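Local coordinates for protein Rho guanine nucleotide exchange factor 3 (Mus musculus, PDB 2Z0Q) that acts as a guanine nucleotide exchange factor for the small GTPases RhoA and RhoB through its DH-PH domains, at residues Leu52-Ile63 with Leu121-Val131. Residues are numbered along the deposited sequence; the frame is centred on the assembly and turned at random.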
loop_
_atom_site.group_PDB
_atom_site.type_symbol
_atom_site.label_atom_id
_atom_site.label_comp_id
_atom_site.label_asym_id
_atom_site.label_seq_id
_atom_site.Cartn_x
_atom_site.Cartn_y
_atom_site.Cartn_z
ATOM N N LEU A 52 0.363 -26.662 5.546
ATOM C CA LEU A 52 0.304 -27.265 4.218
ATOM C C LEU A 52 1.463 -26.838 3.325
ATOM O O LEU A 52 1.450 -27.083 2.109
ATOM C CB LEU A 52 -1.020 -26.905 3.547
ATOM C CG LEU A 52 -2.278 -27.432 4.242
ATOM C CD1 LEU A 52 -3.508 -26.786 3.612
ATOM C CD2 LEU A 52 -2.353 -28.956 4.127
ATOM N N SER A 53 2.452 -26.182 3.929
ATOM C CA SER A 53 3.651 -25.731 3.214
ATOM C C SER A 53 3.368 -24.985 1.913
ATOM O O SER A 53 4.092 -25.156 0.936
ATOM C CB SER A 53 4.539 -26.947 2.909
ATOM O OG SER A 53 4.799 -27.694 4.082
ATOM N N ILE A 54 2.318 -24.164 1.896
ATOM C CA ILE A 54 1.936 -23.394 0.699
ATOM C C ILE A 54 3.009 -22.375 0.288
ATOM O O ILE A 54 3.134 -22.015 -0.875
ATOM C CB ILE A 54 0.610 -22.683 0.945
ATOM C CG1 ILE A 54 -0.440 -23.726 1.320
ATOM C CG2 ILE A 54 0.179 -21.887 -0.304
ATOM C CD1 ILE A 54 -1.744 -23.131 1.788
HETATM N N MSE A 55 3.774 -21.914 1.265
HETATM C CA MSE A 55 4.869 -20.978 1.029
HETATM C C MSE A 55 5.951 -21.419 2.003
HETATM O O MSE A 55 5.665 -22.136 2.959
HETATM C CB MSE A 55 4.468 -19.535 1.368
HETATM C CG MSE A 55 3.444 -18.884 0.441
HETATM SE SE MSE A 55 3.250 -16.957 0.800
HETATM C CE MSE A 55 4.883 -16.348 0.037
ATOM N N THR A 56 7.180 -20.981 1.794
ATOM C CA THR A 56 8.243 -21.379 2.712
ATOM C C THR A 56 8.076 -20.707 4.080
ATOM O O THR A 56 7.318 -19.742 4.230
ATOM C CB THR A 56 9.627 -21.037 2.142
ATOM O OG1 THR A 56 9.879 -19.628 2.271
ATOM C CG2 THR A 56 9.688 -21.440 0.669
ATOM N N GLU A 57 8.762 -21.234 5.085
ATOM C CA GLU A 57 8.668 -20.649 6.410
ATOM C C GLU A 57 9.230 -19.254 6.281
ATOM O O GLU A 57 8.755 -18.317 6.915
ATOM C CB GLU A 57 9.491 -21.439 7.432
ATOM C CG GLU A 57 8.936 -22.830 7.717
ATOM C CD GLU A 57 9.634 -23.522 8.877
ATOM O OE1 GLU A 57 9.579 -22.986 10.009
ATOM O OE2 GLU A 57 10.233 -24.600 8.650
ATOM N N GLN A 58 10.245 -19.121 5.440
ATOM C CA GLN A 58 10.868 -17.828 5.230
ATOM C C GLN A 58 9.815 -16.826 4.726
ATOM O O GLN A 58 9.574 -15.793 5.357
ATOM C CB GLN A 58 11.992 -17.954 4.201
ATOM C CG GLN A 58 13.107 -18.921 4.589
ATOM C CD GLN A 58 12.703 -20.391 4.518
ATOM O OE1 GLN A 58 12.358 -20.910 3.449
ATOM N NE2 GLN A 58 12.757 -21.072 5.665
ATOM N N GLU A 59 9.206 -17.157 3.588
ATOM C CA GLU A 59 8.186 -16.330 2.943
ATOM C C GLU A 59 6.999 -15.948 3.816
ATOM O O GLU A 59 6.492 -14.834 3.709
ATOM C CB GLU A 59 7.667 -17.032 1.682
ATOM C CG GLU A 59 8.735 -17.251 0.620
ATOM C CD GLU A 59 8.259 -18.145 -0.507
ATOM O OE1 GLU A 59 7.445 -19.054 -0.248
ATOM O OE2 GLU A 59 8.700 -17.947 -1.651
ATOM N N LEU A 60 6.544 -16.880 4.653
ATOM C CA LEU A 60 5.419 -16.641 5.545
ATOM C C LEU A 60 5.856 -15.748 6.678
ATOM O O LEU A 60 5.076 -14.911 7.150
ATOM C CB LEU A 60 4.887 -17.960 6.123
ATOM C CG LEU A 60 4.176 -18.899 5.150
ATOM C CD1 LEU A 60 3.842 -20.219 5.839
ATOM C CD2 LEU A 60 2.916 -18.226 4.645
ATOM N N ASN A 61 7.094 -15.932 7.137
ATOM C CA ASN A 61 7.604 -15.112 8.230
ATOM C C ASN A 61 7.718 -13.684 7.750
ATOM O O ASN A 61 7.465 -12.750 8.514
ATOM C CB ASN A 61 8.983 -15.582 8.701
ATOM C CG ASN A 61 8.931 -16.910 9.428
ATOM O OD1 ASN A 61 8.033 -17.165 10.234
ATOM N ND2 ASN A 61 9.912 -17.758 9.168
ATOM N N GLN A 62 8.087 -13.526 6.480
ATOM C CA GLN A 62 8.247 -12.202 5.902
ATOM C C GLN A 62 6.918 -11.501 5.630
ATOM O O GLN A 62 6.888 -10.298 5.362
ATOM C CB GLN A 62 9.038 -12.271 4.596
ATOM C CG GLN A 62 9.639 -10.921 4.213
ATOM C CD GLN A 62 10.143 -10.872 2.788
ATOM O OE1 GLN A 62 10.887 -11.742 2.350
ATOM N NE2 GLN A 62 9.738 -9.844 2.055
ATOM N N ILE A 63 5.818 -12.244 5.695
ATOM C CA ILE A 63 4.510 -11.658 5.443
ATOM C C ILE A 63 3.693 -11.394 6.710
ATOM O O ILE A 63 3.091 -10.333 6.834
ATOM C CB ILE A 63 3.714 -12.544 4.439
ATOM C CG1 ILE A 63 4.379 -12.439 3.057
ATOM C CG2 ILE A 63 2.256 -12.115 4.360
ATOM C CD1 ILE A 63 3.761 -13.316 1.991
ATOM N N LEU A 121 6.826 -9.455 -2.720
ATOM C CA LEU A 121 6.750 -10.911 -2.688
ATOM C C LEU A 121 5.316 -11.358 -2.934
ATOM O O LEU A 121 5.050 -12.288 -3.709
ATOM C CB LEU A 121 7.223 -11.441 -1.341
ATOM C CG LEU A 121 6.922 -12.923 -1.081
ATOM C CD1 LEU A 121 7.802 -13.793 -1.981
ATOM C CD2 LEU A 121 7.162 -13.238 0.369
ATOM N N LEU A 122 4.375 -10.700 -2.269
ATOM C CA LEU A 122 2.976 -11.047 -2.419
ATOM C C LEU A 122 2.503 -10.869 -3.868
ATOM O O LEU A 122 1.720 -11.678 -4.365
ATOM C CB LEU A 122 2.141 -10.187 -1.468
ATOM C CG LEU A 122 0.787 -10.703 -0.998
ATOM C CD1 LEU A 122 0.875 -12.193 -0.636
ATOM C CD2 LEU A 122 0.345 -9.874 0.217
ATOM N N ASP A 123 2.956 -9.816 -4.540
ATOM C CA ASP A 123 2.553 -9.592 -5.930
ATOM C C ASP A 123 3.047 -10.754 -6.785
ATOM O O ASP A 123 2.415 -11.164 -7.751
ATOM C CB ASP A 123 3.169 -8.305 -6.505
ATOM C CG ASP A 123 2.519 -7.036 -5.979
ATOM O OD1 ASP A 123 1.409 -7.125 -5.421
ATOM O OD2 ASP A 123 3.115 -5.943 -6.163
ATOM N N HIS A 124 4.209 -11.278 -6.442
ATOM C CA HIS A 124 4.741 -12.365 -7.222
ATOM C C HIS A 124 3.960 -13.655 -6.980
ATOM O O HIS A 124 3.679 -14.393 -7.925
ATOM C CB HIS A 124 6.214 -12.562 -6.892
ATOM C CG HIS A 124 6.836 -13.707 -7.619
ATOM N ND1 HIS A 124 6.903 -13.766 -8.994
ATOM C CD2 HIS A 124 7.407 -14.845 -7.163
ATOM C CE1 HIS A 124 7.490 -14.892 -9.355
ATOM N NE2 HIS A 124 7.805 -15.566 -8.262
ATOM N N LYS A 125 3.609 -13.909 -5.717
ATOM C CA LYS A 125 2.878 -15.110 -5.323
ATOM C C LYS A 125 1.501 -15.263 -5.944
ATOM O O LYS A 125 1.009 -16.377 -6.076
ATOM C CB LYS A 125 2.748 -15.179 -3.801
ATOM C CG LYS A 125 4.047 -15.515 -3.095
ATOM C CD LYS A 125 4.477 -16.968 -3.348
ATOM C CE LYS A 125 5.918 -17.209 -2.868
ATOM N NZ LYS A 125 6.301 -18.657 -2.788
ATOM N N LYS A 126 0.862 -14.166 -6.327
ATOM C CA LYS A 126 -0.454 -14.300 -6.922
ATOM C C LYS A 126 -0.336 -14.988 -8.285
ATOM O O LYS A 126 -1.344 -15.227 -8.951
ATOM C CB LYS A 126 -1.141 -12.933 -7.046
ATOM C CG LYS A 126 -0.412 -11.941 -7.916
ATOM C CD LYS A 126 -0.886 -10.518 -7.659
ATOM C CE LYS A 126 -2.343 -10.316 -8.042
ATOM N NZ LYS A 126 -2.712 -8.864 -7.961
ATOM N N GLN A 127 0.895 -15.310 -8.684
ATOM C CA GLN A 127 1.167 -16.000 -9.953
ATOM C C GLN A 127 1.186 -17.517 -9.718
ATOM O O GLN A 127 0.863 -18.308 -10.601
ATOM C CB GLN A 127 2.525 -15.572 -10.526
ATOM C CG GLN A 127 2.839 -16.220 -11.870
ATOM C CD GLN A 127 4.336 -16.396 -12.131
ATOM O OE1 GLN A 127 5.124 -15.452 -12.000
ATOM N NE2 GLN A 127 4.729 -17.611 -12.515
ATOM N N ASP A 128 1.573 -17.904 -8.511
ATOM C CA ASP A 128 1.654 -19.302 -8.099
ATOM C C ASP A 128 0.246 -19.917 -8.044
ATOM O O ASP A 128 -0.662 -19.341 -7.460
ATOM C CB ASP A 128 2.347 -19.340 -6.727
ATOM C CG ASP A 128 2.560 -20.742 -6.196
ATOM O OD1 ASP A 128 3.485 -20.915 -5.375
ATOM O OD2 ASP A 128 1.808 -21.662 -6.568
ATOM N N HIS A 129 0.058 -21.082 -8.662
ATOM C CA HIS A 129 -1.260 -21.728 -8.668
ATOM C C HIS A 129 -1.607 -22.348 -7.315
ATOM O O HIS A 129 -2.748 -22.278 -6.854
ATOM C CB HIS A 129 -1.330 -22.822 -9.745
ATOM C CG HIS A 129 -1.134 -22.318 -11.144
ATOM N ND1 HIS A 129 -1.694 -21.143 -11.600
ATOM C CD2 HIS A 129 -0.488 -22.862 -12.204
ATOM C CE1 HIS A 129 -1.404 -20.987 -12.880
ATOM N NE2 HIS A 129 -0.675 -22.016 -13.271
ATOM N N ARG A 130 -0.605 -22.950 -6.688
ATOM C CA ARG A 130 -0.757 -23.597 -5.395
ATOM C C ARG A 130 -1.369 -22.642 -4.374
ATOM O O ARG A 130 -2.210 -23.031 -3.568
ATOM C CB ARG A 130 0.609 -24.072 -4.910
ATOM C CG ARG A 130 0.558 -24.990 -3.711
ATOM C CD ARG A 130 1.962 -25.371 -3.258
ATOM N NE ARG A 130 1.915 -26.156 -2.033
ATOM C CZ ARG A 130 2.966 -26.415 -1.267
ATOM N NH1 ARG A 130 4.166 -25.950 -1.598
ATOM N NH2 ARG A 130 2.812 -27.137 -0.165
ATOM N N VAL A 131 -0.931 -21.389 -4.411
ATOM C CA VAL A 131 -1.449 -20.383 -3.497
ATOM C C VAL A 131 -2.847 -19.933 -3.923
ATOM O O VAL A 131 -3.787 -19.997 -3.123
ATOM C CB VAL A 131 -0.512 -19.143 -3.423
ATOM C CG1 VAL A 131 0.872 -19.551 -2.921
ATOM C CG2 VAL A 131 -0.410 -18.492 -4.778
HETATM O O HOH W 1 4.042 -20.290 -2.752
#
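The side chains of Lys-125 and Glu-59 cross at about a right angle, and Lys-125 NZ lies 2.7 Å from Glu-59 OE2 in a salt bridge. The ammonium comes from above the carboxylate plane, 35° out of it; its second bond, to OE1, is weak. A water accepts from Lys-125 NZ at 2.8 Å and donates to Ile-54 O and Asp-128 OD1, so it links Lys-125 to the backbone of Ile-54 and to the side chain of Asp-128. Beside this polar cluster, the selenomethionine Met-55 bends at chi3 (74°) and sets its CE against the lysine methylenes, 3.2 Å from Lys-125 CE, closer than two carbons normally sit. Leu-121 CD2 packs 3.8 Å from Ile-63 CD1, which also meets Leu-122 CD1, both leucines crossing the isoleucine near perpendicularly. Nearer the start of helix 129-132, Ile-54 CG2 touches Val-131 CG1 at 3.6 Å. All this lies in the helical DH domain, where short helix 57-64 and the loop before it meet the C-terminal end of helix 107-125 and the start of helix 129-132. A Schellman motif with Ser-53 as its C-prime residue ends helix 15-51, and a capping box starts the next: Glu-59 N donates to Thr-56 OG1 (2.9 Å, 177°), while Thr-56 N returns a bond to Glu-59 OE1 (2.8 Å). Because this carboxylate serves cap and salt bridge alike, an alanine here would probably leave Lys-125 without its charged mate and Thr-56 N without its capping acceptor. Further out, Phe-152 touches Ile-63, while Trp-150 and Leu-153 touch Leu-122.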